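Local coordinates for capsid fiber protein (Bacillus phage phi29, PDB 6QYY), which probably forms the head fibres on the phage capsid, here as their N-terminal base, with three copies of the chain in the assembly, at residues L19-S22 with I27-I30; G83-T88 with V108-S113. One frame throughout, in Å; residues are numbered along the deposited sequence.

Interaction 1. Residues L19-S22 with I27-I30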
loop_
_atom_site.group_PDB
_atom_site.type_symbol
_atom_site.label_atom_id
_atom_site.label_comp_id
_atom_site.label_asym_id
_atom_site.label_seq_id
_atom_site.Cartn_x
_atom_site.Cartn_y
_atom_site.Cartn_z
ATOM N N LEU A 19 -12.843 -10.222 0.310
ATOM C CA LEU A 19 -12.755 -11.119 1.456
ATOM C C LEU A 19 -12.548 -10.363 2.765
ATOM O O LEU A 19 -11.896 -9.307 2.811
ATOM C CB LEU A 19 -11.603 -12.113 1.308
ATOM C CG LEU A 19 -11.612 -13.085 0.137
ATOM C CD1 LEU A 19 -10.285 -13.865 0.125
ATOM C CD2 LEU A 19 -12.824 -14.014 0.239
ATOM N N ALA A 20 -13.113 -10.938 3.821
ATOM C CA ALA A 20 -12.867 -10.558 5.204
ATOM C C ALA A 20 -12.139 -11.695 5.914
ATOM O O ALA A 20 -12.527 -12.864 5.794
ATOM C CB ALA A 20 -14.183 -10.251 5.933
ATOM N N TYR A 21 -11.106 -11.354 6.672
ATOM C CA TYR A 21 -10.442 -12.339 7.508
ATOM C C TYR A 21 -11.074 -12.323 8.892
ATOM O O TYR A 21 -11.389 -11.256 9.427
ATOM C CB TYR A 21 -8.952 -12.038 7.613
ATOM C CG TYR A 21 -8.204 -12.113 6.316
ATOM C CD1 TYR A 21 -8.723 -12.798 5.222
ATOM C CD2 TYR A 21 -6.969 -11.482 6.177
ATOM C CE1 TYR A 21 -8.000 -12.878 4.017
ATOM C CE2 TYR A 21 -6.252 -11.567 4.996
ATOM C CZ TYR A 21 -6.766 -12.252 3.923
ATOM O OH TYR A 21 -6.032 -12.320 2.761
ATOM N N SER A 22 -11.247 -13.504 9.478
ATOM C CA SER A 22 -11.859 -13.556 10.798
ATOM C C SER A 22 -11.212 -14.663 11.611
ATOM O O SER A 22 -10.581 -15.581 11.075
ATOM C CB SER A 22 -13.379 -13.751 10.716
ATOM O OG SER A 22 -13.693 -15.073 10.331
ATOM N N ILE A 27 -7.251 -21.126 13.459
ATOM C CA ILE A 27 -7.058 -20.865 12.039
ATOM C C ILE A 27 -7.804 -19.591 11.683
ATOM O O ILE A 27 -8.804 -19.240 12.322
ATOM C CB ILE A 27 -7.531 -22.067 11.183
ATOM C CG1 ILE A 27 -6.915 -22.003 9.789
ATOM C CG2 ILE A 27 -9.078 -22.149 11.132
ATOM C CD1 ILE A 27 -7.017 -23.301 9.039
ATOM N N ILE A 28 -7.291 -18.878 10.677
ATOM C CA ILE A 28 -7.993 -17.737 10.105
ATOM C C ILE A 28 -9.092 -18.265 9.214
ATOM O O ILE A 28 -8.883 -19.208 8.445
ATOM C CB ILE A 28 -7.041 -16.828 9.303
ATOM C CG1 ILE A 28 -6.140 -16.036 10.229
ATOM C CG2 ILE A 28 -7.830 -15.830 8.457
ATOM C CD1 ILE A 28 -6.885 -15.066 11.166
ATOM N N GLU A 29 -10.276 -17.681 9.324
ATOM C CA GLU A 29 -11.358 -18.015 8.419
ATOM C C GLU A 29 -11.554 -16.879 7.422
ATOM O O GLU A 29 -11.302 -15.712 7.731
ATOM C CB GLU A 29 -12.644 -18.330 9.197
ATOM C CG GLU A 29 -12.462 -19.554 10.092
ATOM C CD GLU A 29 -13.754 -20.070 10.708
ATOM O OE1 GLU A 29 -13.851 -21.295 10.958
ATOM O OE2 GLU A 29 -14.664 -19.251 10.957
ATOM N N ILE A 30 -11.930 -17.235 6.200
ATOM C CA ILE A 30 -12.255 -16.248 5.183
ATOM C C ILE A 30 -13.729 -16.378 4.830
ATOM O O ILE A 30 -14.343 -17.446 4.959
ATOM C CB ILE A 30 -11.383 -16.397 3.919
ATOM C CG1 ILE A 30 -11.554 -17.785 3.316
ATOM C CG2 ILE A 30 -9.900 -16.094 4.214
ATOM C CD1 ILE A 30 -10.930 -17.914 1.912
#
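Tyr21 and Ile30 make the tight part of this contact. They form a non-hydrogen-bonded antiparallel pair, and their side chains run side by side in the same direction. The branch that touches is CG2 of Ile30: it comes obliquely to one side of the phenol ring and sits 3.6 Å from Tyr21 CD1, almost as near to CE1. Ile30 can offer this methyl because its CG1 lies between the backbone N and the carbonyl carbon (chi1 59°), which leaves CG2 beside the N. Further along, CG2 of Ile28 approaches the root of the tyrosine, 4.0 Å from Tyr21 CB. Phe5 meets the ring edge-to-face, and Tyr97 of the second subunit packs on it too, so this face is buried within the chain and at the trimer interface.

The other face is looser and partly exposed. There Ser22 and Glu29 pair, yet little of their side chains meets: Ser22 OG rests 3.6 Å from Glu29 CB, while the glutamate chain extends beyond CG toward its carboxylate. Their grip is in the backbone. Ser22 N donates to Glu29 O at 2.8 Å with an N-H...O angle of 149°, and the return bond from Glu29 N to Ser22 O is straighter at 169°. Glu29 O also receives the CA-H of Tyr21, and Ala20 O that of Ile30 at 3.4 Å from its CA, so CH...O contacts fill in between the stronger bonds. Two neighbouring strands, 18-23 and 28-32, joined by a short loop and zipped in this way make a beta hairpin inside a mixed sheet.

Interaction 2. Residues G83-T88 with V108-S113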
loop_
_atom_site.group_PDB
_atom_site.type_symbol
_atom_site.label_atom_id
_atom_site.label_comp_id
_atom_site.label_asym_id
_atom_site.label_seq_id
_atom_site.Cartn_x
_atom_site.Cartn_y
_atom_site.Cartn_z
ATOM N N GLY A 83 -19.837 -9.933 -1.548
ATOM C CA GLY A 83 -18.435 -9.634 -1.800
ATOM C C GLY A 83 -18.134 -9.004 -3.142
ATOM O O GLY A 83 -16.973 -9.001 -3.575
ATOM N N THR A 84 -19.146 -8.483 -3.821
ATOM C CA THR A 84 -18.920 -7.765 -5.056
ATOM C C THR A 84 -18.479 -6.342 -4.739
ATOM O O THR A 84 -18.466 -5.907 -3.581
ATOM C CB THR A 84 -20.189 -7.760 -5.914
ATOM O OG1 THR A 84 -21.260 -7.073 -5.227
ATOM C CG2 THR A 84 -20.627 -9.172 -6.218
ATOM N N ALA A 85 -18.105 -5.613 -5.783
ATOM C CA ALA A 85 -17.765 -4.200 -5.675
ATOM C C ALA A 85 -18.871 -3.360 -6.297
ATOM O O ALA A 85 -19.380 -3.696 -7.371
ATOM C CB ALA A 85 -16.438 -3.902 -6.369
ATOM N N VAL A 86 -19.248 -2.272 -5.623
ATOM C CA VAL A 86 -20.321 -1.396 -6.121
ATOM C C VAL A 86 -19.944 0.056 -5.888
ATOM O O VAL A 86 -19.134 0.387 -5.010
ATOM C CB VAL A 86 -21.679 -1.692 -5.437
ATOM C CG1 VAL A 86 -22.114 -3.142 -5.687
ATOM C CG2 VAL A 86 -21.607 -1.368 -3.945
ATOM N N PRO A 87 -20.525 0.962 -6.683
ATOM C CA PRO A 87 -20.309 2.396 -6.451
ATOM C C PRO A 87 -20.847 2.844 -5.098
ATOM O O PRO A 87 -21.816 2.295 -4.567
ATOM C CB PRO A 87 -21.083 3.064 -7.594
ATOM C CG PRO A 87 -21.223 2.004 -8.639
ATOM C CD PRO A 87 -21.343 0.719 -7.886
ATOM N N THR A 88 -20.193 3.855 -4.537
ATOM C CA THR A 88 -20.670 4.531 -3.339
ATOM C C THR A 88 -20.151 5.958 -3.368
ATOM O O THR A 88 -19.264 6.300 -4.155
ATOM C CB THR A 88 -20.223 3.819 -2.048
ATOM O OG1 THR A 88 -20.888 4.402 -0.917
ATOM C CG2 THR A 88 -18.716 3.945 -1.854
ATOM N N VAL A 108 -14.541 -5.934 -12.747
ATOM C CA VAL A 108 -14.050 -4.557 -12.777
ATOM C C VAL A 108 -12.604 -4.553 -12.291
ATOM O O VAL A 108 -12.221 -5.330 -11.407
ATOM C CB VAL A 108 -14.939 -3.608 -11.945
ATOM C CG1 VAL A 108 -14.744 -3.825 -10.446
ATOM C CG2 VAL A 108 -14.637 -2.145 -12.302
ATOM N N THR A 109 -11.779 -3.709 -12.900
ATOM C CA THR A 109 -10.434 -3.468 -12.407
ATOM C C THR A 109 -10.446 -2.159 -11.634
ATOM O O THR A 109 -10.855 -1.121 -12.173
ATOM C CB THR A 109 -9.418 -3.395 -13.542
ATOM O OG1 THR A 109 -9.511 -4.580 -14.329
ATOM C CG2 THR A 109 -8.011 -3.299 -12.968
ATOM N N LEU A 110 -10.005 -2.206 -10.386
ATOM C CA LEU A 110 -10.027 -1.031 -9.522
ATOM C C LEU A 110 -8.658 -0.807 -8.907
ATOM O O LEU A 110 -7.891 -1.751 -8.690
ATOM C CB LEU A 110 -11.055 -1.160 -8.397
ATOM C CG LEU A 110 -10.854 -2.316 -7.406
ATOM C CD1 LEU A 110 -10.064 -1.853 -6.154
ATOM C CD2 LEU A 110 -12.194 -2.913 -7.003
ATOM N N VAL A 111 -8.368 0.453 -8.631
ATOM C CA VAL A 111 -7.126 0.853 -7.991
ATOM C C VAL A 111 -7.409 1.010 -6.503
ATOM O O VAL A 111 -8.323 1.742 -6.107
ATOM C CB VAL A 111 -6.592 2.165 -8.593
ATOM C CG1 VAL A 111 -5.466 2.717 -7.733
ATOM C CG2 VAL A 111 -6.116 1.960 -10.020
ATOM N N ILE A 112 -6.628 0.330 -5.676
ATOM C CA ILE A 112 -6.849 0.389 -4.236
ATOM C C ILE A 112 -6.456 1.767 -3.714
ATOM O O ILE A 112 -5.334 2.244 -3.939
ATOM C CB ILE A 112 -6.057 -0.718 -3.530
ATOM C CG1 ILE A 112 -6.534 -2.085 -4.008
ATOM C CG2 ILE A 112 -6.181 -0.589 -2.016
ATOM C CD1 ILE A 112 -5.441 -3.164 -3.902
ATOM N N SER A 113 -7.380 2.406 -2.996
ATOM C CA SER A 113 -7.185 3.766 -2.506
ATOM C C SER A 113 -8.271 4.087 -1.488
ATOM O O SER A 113 -9.457 3.899 -1.776
ATOM C CB SER A 113 -7.224 4.766 -3.669
ATOM O OG SER A 113 -7.149 6.106 -3.205
#
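No ring, amide or carboxylate lies between Ala85 and its two partners, Val108 and Leu110: methyl groups do all the touching, and there is neither a face nor an edge to assign. The setting is an antiparallel beta sheet in which strand 85-87 is at one margin and strand 107-112 is next to the opposite margin, strand 62-66. The sheet curls so that 62-66 comes beside 85-87; 85-87 and 107-112 then flank 62-66, and their side chains meet on the buried inner side. Backbone hydrogen bonds join Ala85 to Ile66, at the end of the other margin, and to Gly68 just beyond it, consistent with a small barrel-like closure.

The nearest pair of CA atoms, those of Ala85 and Val108, is 8.0 Å apart, a spacing for side chains to bridge and too wide for backbone pairing. Ala85 points its CB into this space. Val108 and Leu110, two residues apart on one strand, both point back at it, whereas Thr109 and Val111 between and beyond them pack on Val3 and Met57 of the third subunit. Leu110 reaches in with one branch alone. Its CG lies between the backbone N and the carbonyl carbon (chi1 61°), and an unusual chi2 of 94° swings CD2 toward the alanine, leaving CD1 well behind. Val65 packs on both Ala85 and Leu110.

The contact is light, burying 64 Å² in all, but regular: Ala85 CB is 4.4 Å from Val108 CG1 and 4.4 Å from Leu110 CD2, and because Val108 CG1 and Leu110 CD2 are themselves 4.4 Å apart, the three methyls form a nearly equilateral triangle.

Overall arrangement
The two contacts belong to different sheets and lie on opposite sides of the chain's centre, their own centres about 20 Å apart and their nearest atoms about 6 Å apart without touching. Interaction 1 joins adjacent strands of a hairpin in the mixed sheet; it is partly buried, with a polar, partly exposed face, and combines backbone hydrogen bonds with side-chain packing. Interaction 2 is wholly buried and purely apolar, linking non-adjacent strands on the inner side of the curled antiparallel sheet. They share no strand. In interaction 1 touching residues themselves pack on another subunit; in interaction 2 it is other residues of strand 107-112 that do so.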